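Local coordinates for 5' nucleotidase family protein (PDB 4Q7F) that belongs to the 5'-nucleotidase family, joining a calcineurin-like phosphoesterase domain with bound manganese and magnesium ions to a 5'-nucleotidase C-terminal domain, at residues R60-S65 with R273-T278; Q190-M195 with E234-D239; T344-Y349 with S369-V374; E405-Y410 with D435-V440. One frame throughout, in Å; residues are numbered along the deposited sequence.

From the N terminus, contact 1 opens first and closes after contact 2: the loop 60-65 meets strand 270-278 and closes a loop of just over two hundred residues. Contact 2 is nested inside that loop, where helix 184-198 meets the end of helix 229-236. The two stay separate, with nearest atoms about 10 Å apart, and both belong to the calcineurin-like part of the fold. Contacts 3 and 4 follow in series, and both lie within the C-terminal domain. Contact 3 ties helix 342-355 to strand 370-371, and contact 4 ties helix 397-408 to strand 435-438. These last two touch, N348 ND2 lying 3.1 Å from I436 O, a probable hydrogen bond.

Contact 1: residues R60-S65 with R273-T278; sequences RQYDQS and RVVLST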
loop_
_atom_site.group_PDB
_atom_site.type_symbol
_atom_site.label_atom_id
_atom_site.label_comp_id
_atom_site.label_asym_id
_atom_site.label_seq_id
_atom_site.Cartn_x
_atom_site.Cartn_y
_atom_site.Cartn_z
ATOM N N ARG A 60 -29.797 8.184 1.036
ATOM C CA ARG A 60 -31.144 8.534 1.456
ATOM C C ARG A 60 -32.260 7.918 0.577
ATOM O O ARG A 60 -33.340 7.672 1.070
ATOM C CB ARG A 60 -31.268 10.058 1.532
ATOM C CG ARG A 60 -32.567 10.557 2.135
ATOM C CD ARG A 60 -32.637 12.079 2.095
ATOM N NE ARG A 60 -33.950 12.586 2.505
ATOM C CZ ARG A 60 -35.033 12.570 1.730
ATOM N NH1 ARG A 60 -36.185 13.060 2.189
ATOM N NH2 ARG A 60 -34.986 12.044 0.502
ATOM N N GLN A 61 -31.984 7.647 -0.704
ATOM C CA GLN A 61 -32.988 7.067 -1.606
ATOM C C GLN A 61 -33.314 5.590 -1.322
ATOM O O GLN A 61 -34.356 5.096 -1.744
ATOM C CB GLN A 61 -32.539 7.186 -3.063
ATOM C CG GLN A 61 -31.308 6.376 -3.397
ATOM C CD GLN A 61 -30.843 6.557 -4.828
ATOM O OE1 GLN A 61 -31.556 6.230 -5.770
ATOM N NE2 GLN A 61 -29.625 7.029 -4.993
ATOM N N TYR A 62 -32.429 4.890 -0.626
ATOM C CA TYR A 62 -32.630 3.472 -0.335
ATOM C C TYR A 62 -33.360 3.252 0.973
ATOM O O TYR A 62 -33.375 4.129 1.823
ATOM C CB TYR A 62 -31.288 2.767 -0.365
ATOM C CG TYR A 62 -30.636 2.909 -1.716
ATOM C CD1 TYR A 62 -31.127 2.220 -2.804
ATOM C CD2 TYR A 62 -29.563 3.765 -1.912
ATOM C CE1 TYR A 62 -30.551 2.350 -4.060
ATOM C CE2 TYR A 62 -28.979 3.909 -3.168
ATOM C CZ TYR A 62 -29.480 3.188 -4.234
ATOM O OH TYR A 62 -28.917 3.322 -5.472
ATOM N N ASP A 63 -33.986 2.092 1.120
ATOM C CA ASP A 63 -34.745 1.775 2.339
ATOM C C ASP A 63 -33.812 1.670 3.551
ATOM O O ASP A 63 -34.170 2.056 4.652
ATOM C CB ASP A 63 -35.522 0.474 2.163
ATOM C CG ASP A 63 -36.575 0.558 1.059
ATOM O OD1 ASP A 63 -37.033 1.667 0.709
ATOM O OD2 ASP A 63 -36.957 -0.499 0.554
ATOM N N GLN A 64 -32.613 1.131 3.323
ATOM C CA GLN A 64 -31.601 1.010 4.357
ATOM C C GLN A 64 -30.275 0.811 3.659
ATOM O O GLN A 64 -30.236 0.427 2.491
ATOM C CB GLN A 64 -31.885 -0.140 5.333
ATOM C CG GLN A 64 -32.026 -1.508 4.707
ATOM C CD GLN A 64 -32.477 -2.537 5.723
ATOM O OE1 GLN A 64 -31.935 -2.623 6.826
ATOM N NE2 GLN A 64 -33.461 -3.317 5.363
ATOM N N SER A 65 -29.208 1.110 4.382
ATOM C CA SER A 65 -27.872 1.037 3.829
ATOM C C SER A 65 -26.821 0.857 4.892
ATOM O O SER A 65 -27.009 1.269 6.054
ATOM C CB SER A 65 -27.563 2.323 3.076
ATOM O OG SER A 65 -27.467 3.418 3.973
ATOM N N ARG A 273 -20.760 1.000 -4.655
ATOM C CA ARG A 273 -22.162 0.892 -4.215
ATOM C C ARG A 273 -22.761 -0.361 -4.824
ATOM O O ARG A 273 -22.717 -0.542 -6.036
ATOM C CB ARG A 273 -22.999 2.093 -4.625
ATOM C CG ARG A 273 -24.424 2.045 -4.079
ATOM C CD ARG A 273 -25.269 3.186 -4.605
ATOM N NE ARG A 273 -25.660 3.006 -6.012
ATOM C CZ ARG A 273 -26.146 3.971 -6.789
ATOM N NH1 ARG A 273 -26.302 5.206 -6.328
ATOM N NH2 ARG A 273 -26.501 3.707 -8.036
ATOM N N VAL A 274 -23.265 -1.243 -3.968
ATOM C CA VAL A 274 -23.931 -2.444 -4.421
ATOM C C VAL A 274 -25.312 -2.401 -3.821
ATOM O O VAL A 274 -25.443 -2.231 -2.614
ATOM C CB VAL A 274 -23.195 -3.706 -3.972
ATOM C CG1 VAL A 274 -23.991 -4.948 -4.344
ATOM C CG2 VAL A 274 -21.814 -3.748 -4.621
ATOM N N VAL A 275 -26.335 -2.538 -4.665
ATOM C CA VAL A 275 -27.704 -2.514 -4.220
ATOM C C VAL A 275 -28.341 -3.872 -4.429
ATOM O O VAL A 275 -28.198 -4.507 -5.492
ATOM C CB VAL A 275 -28.552 -1.470 -4.987
ATOM C CG1 VAL A 275 -29.985 -1.450 -4.461
ATOM C CG2 VAL A 275 -27.925 -0.090 -4.894
ATOM N N LEU A 276 -29.035 -4.322 -3.396
ATOM C CA LEU A 276 -29.774 -5.552 -3.468
ATOM C C LEU A 276 -31.242 -5.171 -3.320
ATOM O O LEU A 276 -31.559 -4.228 -2.584
ATOM C CB LEU A 276 -29.361 -6.497 -2.356
ATOM C CG LEU A 276 -27.923 -6.923 -2.168
ATOM C CD1 LEU A 276 -27.922 -8.021 -1.112
ATOM C CD2 LEU A 276 -27.245 -7.413 -3.444
ATOM N N SER A 277 -32.136 -5.850 -4.050
ATOM C CA SER A 277 -33.584 -5.577 -3.945
ATOM C C SER A 277 -34.395 -6.868 -4.036
ATOM O O SER A 277 -33.957 -7.849 -4.634
ATOM C CB SER A 277 -34.072 -4.547 -4.988
ATOM O OG SER A 277 -33.846 -4.980 -6.322
ATOM N N THR A 278 -35.569 -6.867 -3.413
ATOM C CA THR A 278 -36.421 -8.051 -3.392
ATOM C C THR A 278 -37.226 -8.244 -4.679
ATOM O O THR A 278 -37.540 -7.293 -5.383
ATOM C CB THR A 278 -37.403 -8.003 -2.207
ATOM O OG1 THR A 278 -38.170 -6.799 -2.268
ATOM C CG2 THR A 278 -36.655 -8.038 -0.891
#
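Y62 and V275 make the apolar half of this contact. The two side chains cross at about a right angle, and V275 CG2 lies 3.7 Å from Y62 CE1, while V275 CG1 reaches the same ring carbon at 3.9 Å. With CG beside the backbone N (chi1 -60°), the tyrosine ring leaves the loop toward the strand. On the loop's own side, Q61 CG sits 3.4 Å above the Y62 ring plane, offset toward the rim.

In the mixed sheet of the calcineurin-like domain, strand 19-25 lies between 65-69 and 270-278, and Y62 projects from the loop before 65-69, resting on N19, A21 and Y23 of that intervening strand. Its far end thus arrives at 270-278, two strands over.

The polar groups meet differently. Y62 OH stands over the centre of the R273 guanidinium, 3.1 Å from R273 CZ, with ring and guanidinium planes 70° apart. Because the oxygen is above the plane in which the N-H groups point, its approach to R273 NE, at 3.3 Å, has too poor an angle for a hydrogen bond. The charge of R273 is met instead by a salt bridge from NH1 to D58, at the end of helix 48-59. D58 also accepts, through its backbone O, a hydrogen bond from Q61 NE2, which stands 4.0 Å from R273 NH1.

Contact 2: residues Q190-M195 with E234-D239; sequences QYLPEM and EAFSKD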
loop_
_atom_site.group_PDB
_atom_site.type_symbol
_atom_site.label_atom_id
_atom_site.label_comp_id
_atom_site.label_asym_id
_atom_site.label_seq_id
_atom_site.Cartn_x
_atom_site.Cartn_y
_atom_site.Cartn_z
ATOM N N GLN A 190 -13.797 -22.830 4.515
ATOM C CA GLN A 190 -14.200 -23.471 5.752
ATOM C C GLN A 190 -15.451 -22.828 6.370
ATOM O O GLN A 190 -16.279 -23.528 6.928
ATOM C CB GLN A 190 -13.016 -23.482 6.718
ATOM C CG GLN A 190 -11.865 -24.339 6.185
ATOM C CD GLN A 190 -10.546 -24.092 6.889
ATOM O OE1 GLN A 190 -10.510 -23.561 7.998
ATOM N NE2 GLN A 190 -9.449 -24.486 6.246
ATOM N N TYR A 191 -15.593 -21.507 6.240
ATOM C CA TYR A 191 -16.758 -20.792 6.780
ATOM C C TYR A 191 -18.039 -20.843 5.940
ATOM O O TYR A 191 -19.140 -20.751 6.492
ATOM C CB TYR A 191 -16.439 -19.318 7.001
ATOM C CG TYR A 191 -15.966 -18.943 8.381
ATOM C CD1 TYR A 191 -16.884 -18.572 9.364
ATOM C CD2 TYR A 191 -14.619 -18.897 8.693
ATOM C CE1 TYR A 191 -16.464 -18.191 10.624
ATOM C CE2 TYR A 191 -14.188 -18.519 9.947
ATOM C CZ TYR A 191 -15.110 -18.163 10.903
ATOM O OH TYR A 191 -14.681 -17.788 12.149
ATOM N N LEU A 192 -17.911 -20.936 4.619
ATOM C CA LEU A 192 -19.095 -20.953 3.758
ATOM C C LEU A 192 -20.233 -21.850 4.206
ATOM O O LEU A 192 -21.354 -21.372 4.334
ATOM C CB LEU A 192 -18.760 -21.234 2.303
ATOM C CG LEU A 192 -18.456 -19.961 1.523
ATOM C CD1 LEU A 192 -17.927 -20.307 0.145
ATOM C CD2 LEU A 192 -19.691 -19.085 1.414
ATOM N N PRO A 193 -19.952 -23.140 4.436
ATOM C CA PRO A 193 -21.037 -24.021 4.849
ATOM C C PRO A 193 -21.845 -23.459 6.019
ATOM O O PRO A 193 -23.056 -23.452 5.963
ATOM C CB PRO A 193 -20.312 -25.304 5.257
ATOM C CG PRO A 193 -19.060 -25.306 4.448
ATOM C CD PRO A 193 -18.668 -23.859 4.311
ATOM N N GLU A 194 -21.165 -22.995 7.059
ATOM C CA GLU A 194 -21.831 -22.450 8.236
ATOM C C GLU A 194 -22.573 -21.156 7.928
ATOM O O GLU A 194 -23.652 -20.910 8.461
ATOM C CB GLU A 194 -20.819 -22.176 9.340
ATOM C CG GLU A 194 -21.460 -21.635 10.609
ATOM C CD GLU A 194 -20.458 -21.346 11.702
ATOM O OE1 GLU A 194 -19.296 -20.996 11.379
ATOM O OE2 GLU A 194 -20.849 -21.460 12.887
HETATM N N MSE A 195 -21.967 -20.319 7.094
HETATM C CA MSE A 195 -22.576 -19.060 6.708
HETATM C C MSE A 195 -23.863 -19.332 5.973
HETATM O O MSE A 195 -24.886 -18.728 6.282
HETATM C CB MSE A 195 -21.601 -18.230 5.885
HETATM C CG MSE A 195 -20.563 -17.644 6.838
HETATM SE SE MSE A 195 -19.298 -16.434 5.934
HETATM C CE MSE A 195 -19.269 -17.151 4.107
ATOM N N GLU A 234 -13.916 -18.085 -8.417
ATOM C CA GLU A 234 -13.935 -19.267 -9.257
ATOM C C GLU A 234 -14.522 -20.471 -8.512
ATOM O O GLU A 234 -15.294 -21.234 -9.079
ATOM C CB GLU A 234 -12.510 -19.596 -9.730
ATOM C CG GLU A 234 -12.385 -20.856 -10.581
ATOM C CD GLU A 234 -10.935 -21.239 -10.877
ATOM O OE1 GLU A 234 -10.663 -21.686 -12.004
ATOM O OE2 GLU A 234 -10.055 -21.086 -9.999
ATOM N N ALA A 235 -14.149 -20.635 -7.248
ATOM C CA ALA A 235 -14.613 -21.755 -6.446
ATOM C C ALA A 235 -15.946 -21.521 -5.752
ATOM O O ALA A 235 -16.756 -22.454 -5.641
ATOM C CB ALA A 235 -13.565 -22.103 -5.402
ATOM N N PHE A 236 -16.193 -20.296 -5.286
ATOM C CA PHE A 236 -17.400 -20.045 -4.497
ATOM C C PHE A 236 -18.397 -18.983 -4.984
ATOM O O PHE A 236 -19.301 -18.616 -4.232
ATOM C CB PHE A 236 -16.973 -19.710 -3.060
ATOM C CG PHE A 236 -15.992 -20.678 -2.500
ATOM C CD1 PHE A 236 -16.355 -22.007 -2.292
ATOM C CD2 PHE A 236 -14.699 -20.283 -2.192
ATOM C CE1 PHE A 236 -15.439 -22.921 -1.791
ATOM C CE2 PHE A 236 -13.784 -21.191 -1.683
ATOM C CZ PHE A 236 -14.150 -22.513 -1.488
ATOM N N SER A 237 -18.281 -18.530 -6.232
ATOM C CA SER A 237 -19.190 -17.492 -6.743
ATOM C C SER A 237 -20.677 -17.734 -6.455
ATOM O O SER A 237 -21.356 -16.843 -5.958
ATOM C CB SER A 237 -19.023 -17.284 -8.252
ATOM O OG SER A 237 -19.858 -16.212 -8.678
ATOM N N LYS A 238 -21.177 -18.933 -6.756
ATOM C CA LYS A 238 -22.610 -19.239 -6.567
ATOM C C LYS A 238 -23.147 -19.010 -5.150
ATOM O O LYS A 238 -24.355 -18.867 -4.970
ATOM C CB LYS A 238 -22.926 -20.681 -6.981
ATOM C CG LYS A 238 -22.317 -21.750 -6.083
ATOM C CD LYS A 238 -22.919 -23.114 -6.394
ATOM C CE LYS A 238 -22.595 -24.125 -5.310
ATOM N NZ LYS A 238 -23.329 -25.392 -5.558
ATOM N N ASP A 239 -22.263 -18.986 -4.157
ATOM C CA ASP A 239 -22.646 -18.783 -2.762
ATOM C C ASP A 239 -22.316 -17.375 -2.242
ATOM O O ASP A 239 -22.636 -17.038 -1.103
ATOM C CB ASP A 239 -21.943 -19.830 -1.901
ATOM C CG ASP A 239 -22.372 -21.252 -2.253
ATOM O OD1 ASP A 239 -23.562 -21.452 -2.564
ATOM O OD2 ASP A 239 -21.530 -22.167 -2.199
#
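D239 OD1 forms a salt bridge with NZ of K196, so the carboxylate is held by the helix whose L192 packs against the CB of the same aspartate. The setting is the outer helical layer of the calcineurin-like α/β fold. Helix 184-198 connects the parallel neighbours 155-163 and 201-207, and helix 229-236 connects 201-207 with 242-244, so the contact joins the helices of two consecutive beta-alpha-beta crossovers.

L192 carries the interface with both methyl branches. CD2 meets the aliphatic part of D239, 4.1 Å from its CB, a looser touch than the one made by CD1. A backbone bond of 3.0 Å from D239 N to F236 O closes the 3-10 turn that follows helix 229-236, bringing F236 and D239 to the same side, facing L192. On the opposing helix, P193 has no N-H to offer the preceding turn and the N of E194 makes no such bond either, which gives a kink just beyond L192. Helical bonding resumes with M195 N to Y191 O at 2.9 Å.

F185 meets the F236 ring with planes at about 45°, and A235 CB lies 3.7 Å above that ring, over its centre. With F236 CG beside the backbone N and anti to the carbonyl carbon (chi1 -49°), the root of the ring meets L192 CD1 obliquely, at a short 3.3 Å from F236 CG, closer than usual van der Waals contact, and 3.4 Å from F236 CB.

Contact 3: residues T344-Y349 with S369-V374; sequences TNFMNY and SGFKQV
F346 sets its CG roughly anti to the backbone N (chi1 157°) and F371 sets its CG beside the backbone N (chi1 -61°), and with these torsions the two rings point at each other from helix 342-355 and strand 370-371. They touch at one corner each, CE2 of F346 lying 3.5 Å from CE2 of F371. F346 CZ follows at 3.9 Å from the same F371 atom. The centroids are 5.7 Å apart and the planes 62° apart, so the rings meet obliquely.

This is buried packing within the C-terminal domain. Strand 370-371 pairs antiparallel with 328-329, and M328 of that partner, together with L509 of helix 501-511, touches both rings; F343 adds an edge-to-face contact to F371. On another side of helix 342-355, T344 O takes two bonds from one residue, N348 N at 3.0 Å and N348 ND2 at 3.2 Å, which reach it from opposite faces of the carbonyl plane.

Across the contact itself only ring carbons meet, so the attraction is dispersion and burial of apolar surface, with little directional demand and no polar bond between the two segments to fix the ring angle.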
loop_
_atom_site.group_PDB
_atom_site.type_symbol
_atom_site.label_atom_id
_atom_site.label_comp_id
_atom_site.label_asym_id
_atom_site.label_seq_id
_atom_site.Cartn_x
_atom_site.Cartn_y
_atom_site.Cartn_z
ATOM N N THR A 344 18.965 10.325 -6.430
ATOM C CA THR A 344 19.144 8.904 -6.087
ATOM C C THR A 344 20.557 8.685 -5.532
ATOM O O THR A 344 20.775 7.862 -4.614
ATOM C CB THR A 344 18.878 7.969 -7.275
ATOM O OG1 THR A 344 19.753 8.291 -8.368
ATOM C CG2 THR A 344 17.453 8.101 -7.701
ATOM N N ASN A 345 21.512 9.427 -6.083
ATOM C CA ASN A 345 22.874 9.387 -5.609
ATOM C C ASN A 345 22.906 9.840 -4.158
ATOM O O ASN A 345 23.531 9.210 -3.323
ATOM C CB ASN A 345 23.763 10.294 -6.414
ATOM C CG ASN A 345 25.194 10.183 -5.992
ATOM O OD1 ASN A 345 25.805 9.123 -6.138
ATOM N ND2 ASN A 345 25.742 11.263 -5.450
ATOM N N PHE A 346 22.194 10.925 -3.877
ATOM C CA PHE A 346 22.089 11.457 -2.531
ATOM C C PHE A 346 21.491 10.461 -1.541
ATOM O O PHE A 346 22.018 10.302 -0.448
ATOM C CB PHE A 346 21.262 12.733 -2.548
ATOM C CG PHE A 346 20.630 13.069 -1.234
ATOM C CD1 PHE A 346 21.377 13.589 -0.202
ATOM C CD2 PHE A 346 19.279 12.870 -1.042
ATOM C CE1 PHE A 346 20.784 13.894 1.009
ATOM C CE2 PHE A 346 18.677 13.181 0.162
ATOM C CZ PHE A 346 19.434 13.697 1.192
HETATM N N MSE A 347 20.378 9.821 -1.906
HETATM C CA MSE A 347 19.711 8.883 -1.007
HETATM C C MSE A 347 20.624 7.728 -0.720
HETATM O O MSE A 347 20.802 7.358 0.431
HETATM C CB MSE A 347 18.374 8.385 -1.560
HETATM C CG MSE A 347 17.294 9.478 -1.487
HETATM SE SE MSE A 347 15.510 8.683 -1.723
HETATM C CE MSE A 347 15.676 8.185 -3.625
ATOM N N ASN A 348 21.195 7.133 -1.761
ATOM C CA ASN A 348 22.131 6.026 -1.568
ATOM C C ASN A 348 23.361 6.414 -0.726
ATOM O O ASN A 348 23.794 5.643 0.121
ATOM C CB ASN A 348 22.526 5.412 -2.905
ATOM C CG ASN A 348 21.508 4.396 -3.390
ATOM O OD1 ASN A 348 21.300 3.353 -2.749
ATOM N ND2 ASN A 348 20.894 4.664 -4.531
ATOM N N TYR A 349 23.884 7.619 -0.932
ATOM C CA TYR A 349 25.000 8.081 -0.153
ATOM C C TYR A 349 24.613 8.170 1.324
ATOM O O TYR A 349 25.375 7.729 2.185
ATOM C CB TYR A 349 25.547 9.413 -0.651
ATOM C CG TYR A 349 26.749 9.848 0.168
ATOM C CD1 TYR A 349 27.973 9.203 0.032
ATOM C CD2 TYR A 349 26.652 10.875 1.101
ATOM C CE1 TYR A 349 29.065 9.574 0.791
ATOM C CE2 TYR A 349 27.743 11.254 1.863
ATOM C CZ TYR A 349 28.946 10.606 1.697
ATOM O OH TYR A 349 30.030 10.976 2.451
ATOM N N SER A 369 9.658 13.535 -5.952
ATOM C CA SER A 369 10.052 14.562 -6.914
ATOM C C SER A 369 11.438 15.168 -6.583
ATOM O O SER A 369 11.833 16.182 -7.158
ATOM C CB SER A 369 8.979 15.650 -6.959
ATOM O OG SER A 369 8.704 16.123 -5.655
ATOM N N GLY A 370 12.185 14.542 -5.679
ATOM C CA GLY A 370 13.500 15.055 -5.302
ATOM C C GLY A 370 13.392 16.285 -4.422
ATOM O O GLY A 370 12.304 16.606 -3.914
ATOM N N PHE A 371 14.514 16.966 -4.209
ATOM C CA PHE A 371 14.506 18.168 -3.396
ATOM C C PHE A 371 14.895 19.416 -4.198
ATOM O O PHE A 371 15.754 19.375 -5.070
ATOM C CB PHE A 371 15.482 18.116 -2.215
ATOM C CG PHE A 371 15.230 17.023 -1.204
ATOM C CD1 PHE A 371 13.960 16.592 -0.888
ATOM C CD2 PHE A 371 16.294 16.526 -0.467
ATOM C CE1 PHE A 371 13.760 15.614 0.081
ATOM C CE2 PHE A 371 16.105 15.564 0.506
ATOM C CZ PHE A 371 14.834 15.101 0.779
ATOM N N LYS A 372 14.250 20.522 -3.862
ATOM C CA LYS A 372 14.607 21.813 -4.410
ATOM C C LYS A 372 15.621 22.294 -3.387
ATOM O O LYS A 372 15.936 21.557 -2.448
ATOM C CB LYS A 372 13.408 22.750 -4.440
ATOM C CG LYS A 372 12.256 22.285 -5.316
ATOM C CD LYS A 372 11.010 23.136 -5.103
ATOM C CE LYS A 372 10.455 22.942 -3.695
ATOM N NZ LYS A 372 9.232 23.742 -3.447
ATOM N N GLN A 373 16.104 23.519 -3.530
ATOM C CA GLN A 373 17.083 24.040 -2.597
ATOM C C GLN A 373 16.504 24.153 -1.192
ATOM O O GLN A 373 17.185 23.835 -0.217
ATOM C CB GLN A 373 17.653 25.374 -3.076
ATOM C CG GLN A 373 18.316 25.260 -4.433
ATOM C CD GLN A 373 19.152 26.468 -4.798
ATOM O OE1 GLN A 373 19.802 27.081 -3.945
ATOM N NE2 GLN A 373 19.183 26.787 -6.084
ATOM N N VAL A 374 15.254 24.594 -1.073
ATOM C CA VAL A 374 14.626 24.666 0.237
ATOM C C VAL A 374 13.890 23.343 0.412
ATOM O O VAL A 374 13.111 22.925 -0.456
ATOM C CB VAL A 374 13.683 25.879 0.383
ATOM C CG1 VAL A 374 13.049 25.903 1.770
ATOM C CG2 VAL A 374 14.453 27.171 0.136
#

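Contact 4: residues E405-Y410 with D435-V440; sequences ERSAEY and DIYGGV
S407 OG is the tight centre of this contact, while the rest of the facing surfaces lies farther apart. Y437 OH is 3.0 Å from S407 OG in a hydrogen bond that either hydroxyl could donate, and the serine oxygen lies at the edge of the tyrosine ring, near its plane, 3.4 Å from Y437 CE1. The S407 torsion (chi1 -57°) turns OG beside its own backbone N and toward the strand. Y485 OH also hydrogen-bonds to S407 OG, so this buried oxygen has two hydroxyl partners besides a weak backbone one from D435.

The D435 part is looser. Its N-H reaches S407 OG at 3.4 Å, a weak bond with an angle of 146°, and D435 CB stands 3.6 Å from the same oxygen. In the C-terminal domain, strand 435-438 is an outermost strand of a mixed sheet, antiparallel to 359-363, and helix 397-408 packs beside it through S407, A403 and I404. The D435 carboxylate forms a salt bridge with R478, and the side chain is about 8 Å from the bound (2R,3S,5R)-5-(6-amino-9H-purin-9-yl)-tetrahydro-2-(hydroxymethyl)furan-3-ol.

Farther from the strand, the chain is partly exposed at E409. There R406 NH1 and E409 OE1 form a salt bridge of 2.7 Å, the oxygen lying in the guanidinium plane, though the nitrogen approaches from 36° out of the carboxylate plane. R406 NH2 is hydrogen-bonded to G483 O.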
loop_
_atom_site.group_PDB
_atom_site.type_symbol
_atom_site.label_atom_id
_atom_site.label_comp_id
_atom_site.label_asym_id
_atom_site.label_seq_id
_atom_site.Cartn_x
_atom_site.Cartn_y
_atom_site.Cartn_z
ATOM N N GLU A 405 19.412 -8.197 -10.825
ATOM C CA GLU A 405 18.667 -8.771 -11.949
ATOM C C GLU A 405 17.141 -8.607 -11.703
ATOM O O GLU A 405 16.363 -8.419 -12.637
ATOM C CB GLU A 405 19.022 -10.242 -12.133
ATOM C CG GLU A 405 20.445 -10.516 -12.628
ATOM C CD GLU A 405 20.666 -10.192 -14.097
ATOM O OE1 GLU A 405 19.741 -9.678 -14.733
ATOM O OE2 GLU A 405 21.795 -10.447 -14.651
ATOM N N ARG A 406 16.725 -8.656 -10.447
ATOM C CA ARG A 406 15.288 -8.504 -10.130
ATOM C C ARG A 406 14.871 -7.080 -10.517
ATOM O O ARG A 406 13.908 -6.907 -11.258
ATOM C CB ARG A 406 14.993 -8.815 -8.687
ATOM C CG ARG A 406 13.596 -8.373 -8.197
ATOM C CD ARG A 406 12.434 -8.872 -9.046
ATOM N NE ARG A 406 11.159 -8.342 -8.533
ATOM C CZ ARG A 406 10.031 -8.260 -9.231
ATOM N NH1 ARG A 406 9.977 -8.681 -10.504
ATOM N NH2 ARG A 406 8.945 -7.750 -8.658
ATOM N N SER A 407 15.627 -6.083 -10.058
ATOM C CA SER A 407 15.380 -4.697 -10.416
ATOM C C SER A 407 15.400 -4.519 -11.934
ATOM O O SER A 407 14.555 -3.833 -12.446
ATOM C CB SER A 407 16.417 -3.760 -9.780
ATOM O OG SER A 407 16.432 -3.905 -8.370
ATOM N N ALA A 408 16.384 -5.111 -12.644
ATOM C CA ALA A 408 16.498 -4.997 -14.104
ATOM C C ALA A 408 15.269 -5.519 -14.874
ATOM O O ALA A 408 15.083 -5.180 -16.062
ATOM C CB ALA A 408 17.812 -5.675 -14.619
ATOM N N GLU A 409 14.446 -6.334 -14.219
ATOM C CA GLU A 409 13.188 -6.842 -14.797
ATOM C C GLU A 409 12.179 -5.713 -15.011
ATOM O O GLU A 409 11.207 -5.872 -15.740
ATOM C CB GLU A 409 12.539 -7.889 -13.891
ATOM C CG GLU A 409 13.337 -9.168 -13.750
ATOM C CD GLU A 409 12.716 -10.130 -12.767
ATOM O OE1 GLU A 409 11.515 -9.931 -12.392
ATOM O OE2 GLU A 409 13.418 -11.071 -12.347
ATOM N N TYR A 410 12.417 -4.589 -14.337
ATOM C CA TYR A 410 11.595 -3.386 -14.451
ATOM C C TYR A 410 11.572 -2.833 -15.862
ATOM O O TYR A 410 10.638 -2.172 -16.234
ATOM C CB TYR A 410 12.169 -2.297 -13.533
ATOM C CG TYR A 410 11.461 -0.980 -13.587
ATOM C CD1 TYR A 410 10.202 -0.829 -13.014
ATOM C CD2 TYR A 410 12.051 0.133 -14.164
ATOM C CE1 TYR A 410 9.553 0.381 -13.026
ATOM C CE2 TYR A 410 11.395 1.345 -14.188
ATOM C CZ TYR A 410 10.147 1.459 -13.622
ATOM O OH TYR A 410 9.513 2.671 -13.642
ATOM N N ASP A 435 14.858 -0.899 -7.836
ATOM C CA ASP A 435 15.851 -0.291 -6.937
ATOM C C ASP A 435 17.015 0.236 -7.696
ATOM O O ASP A 435 17.433 -0.340 -8.735
ATOM C CB ASP A 435 16.353 -1.283 -5.876
ATOM C CG ASP A 435 15.338 -1.562 -4.776
ATOM O OD1 ASP A 435 14.486 -0.701 -4.498
ATOM O OD2 ASP A 435 15.430 -2.641 -4.128
ATOM N N ILE A 436 17.521 1.357 -7.179
ATOM C CA ILE A 436 18.737 1.974 -7.669
ATOM C C ILE A 436 19.806 1.687 -6.616
ATOM O O ILE A 436 19.608 1.946 -5.427
ATOM C CB ILE A 436 18.610 3.501 -7.874
ATOM C CG1 ILE A 436 17.530 3.846 -8.907
ATOM C CG2 ILE A 436 19.948 4.082 -8.296
ATOM C CD1 ILE A 436 16.124 3.958 -8.361
ATOM N N TYR A 437 20.951 1.163 -7.052
ATOM C CA TYR A 437 22.008 0.761 -6.133
ATOM C C TYR A 437 23.185 1.714 -6.081
ATOM O O TYR A 437 23.553 2.336 -7.069
ATOM C CB TYR A 437 22.539 -0.637 -6.521
ATOM C CG TYR A 437 21.477 -1.713 -6.500
ATOM C CD1 TYR A 437 20.570 -1.842 -7.545
ATOM C CD2 TYR A 437 21.416 -2.639 -5.452
ATOM C CE1 TYR A 437 19.594 -2.830 -7.534
ATOM C CE2 TYR A 437 20.437 -3.616 -5.424
ATOM C CZ TYR A 437 19.535 -3.703 -6.463
ATOM O OH TYR A 437 18.605 -4.679 -6.433
ATOM N N GLY A 438 23.776 1.804 -4.905
ATOM C CA GLY A 438 24.966 2.623 -4.677
ATOM C C GLY A 438 26.106 1.785 -4.123
ATOM O O GLY A 438 25.899 0.812 -3.361
ATOM N N GLY A 439 27.330 2.153 -4.495
ATOM C CA GLY A 439 28.481 1.441 -4.018
ATOM C C GLY A 439 28.900 0.370 -4.987
ATOM O O GLY A 439 29.996 -0.159 -4.867
ATOM N N VAL A 440 28.024 0.060 -5.944
ATOM C CA VAL A 440 28.302 -0.926 -6.963
ATOM C C VAL A 440 27.921 -0.318 -8.302
ATOM O O VAL A 440 26.864 0.297 -8.420
ATOM C CB VAL A 440 27.527 -2.251 -6.728
ATOM C CG1 VAL A 440 26.029 -2.040 -6.673
ATOM C CG2 VAL A 440 27.847 -3.285 -7.786
#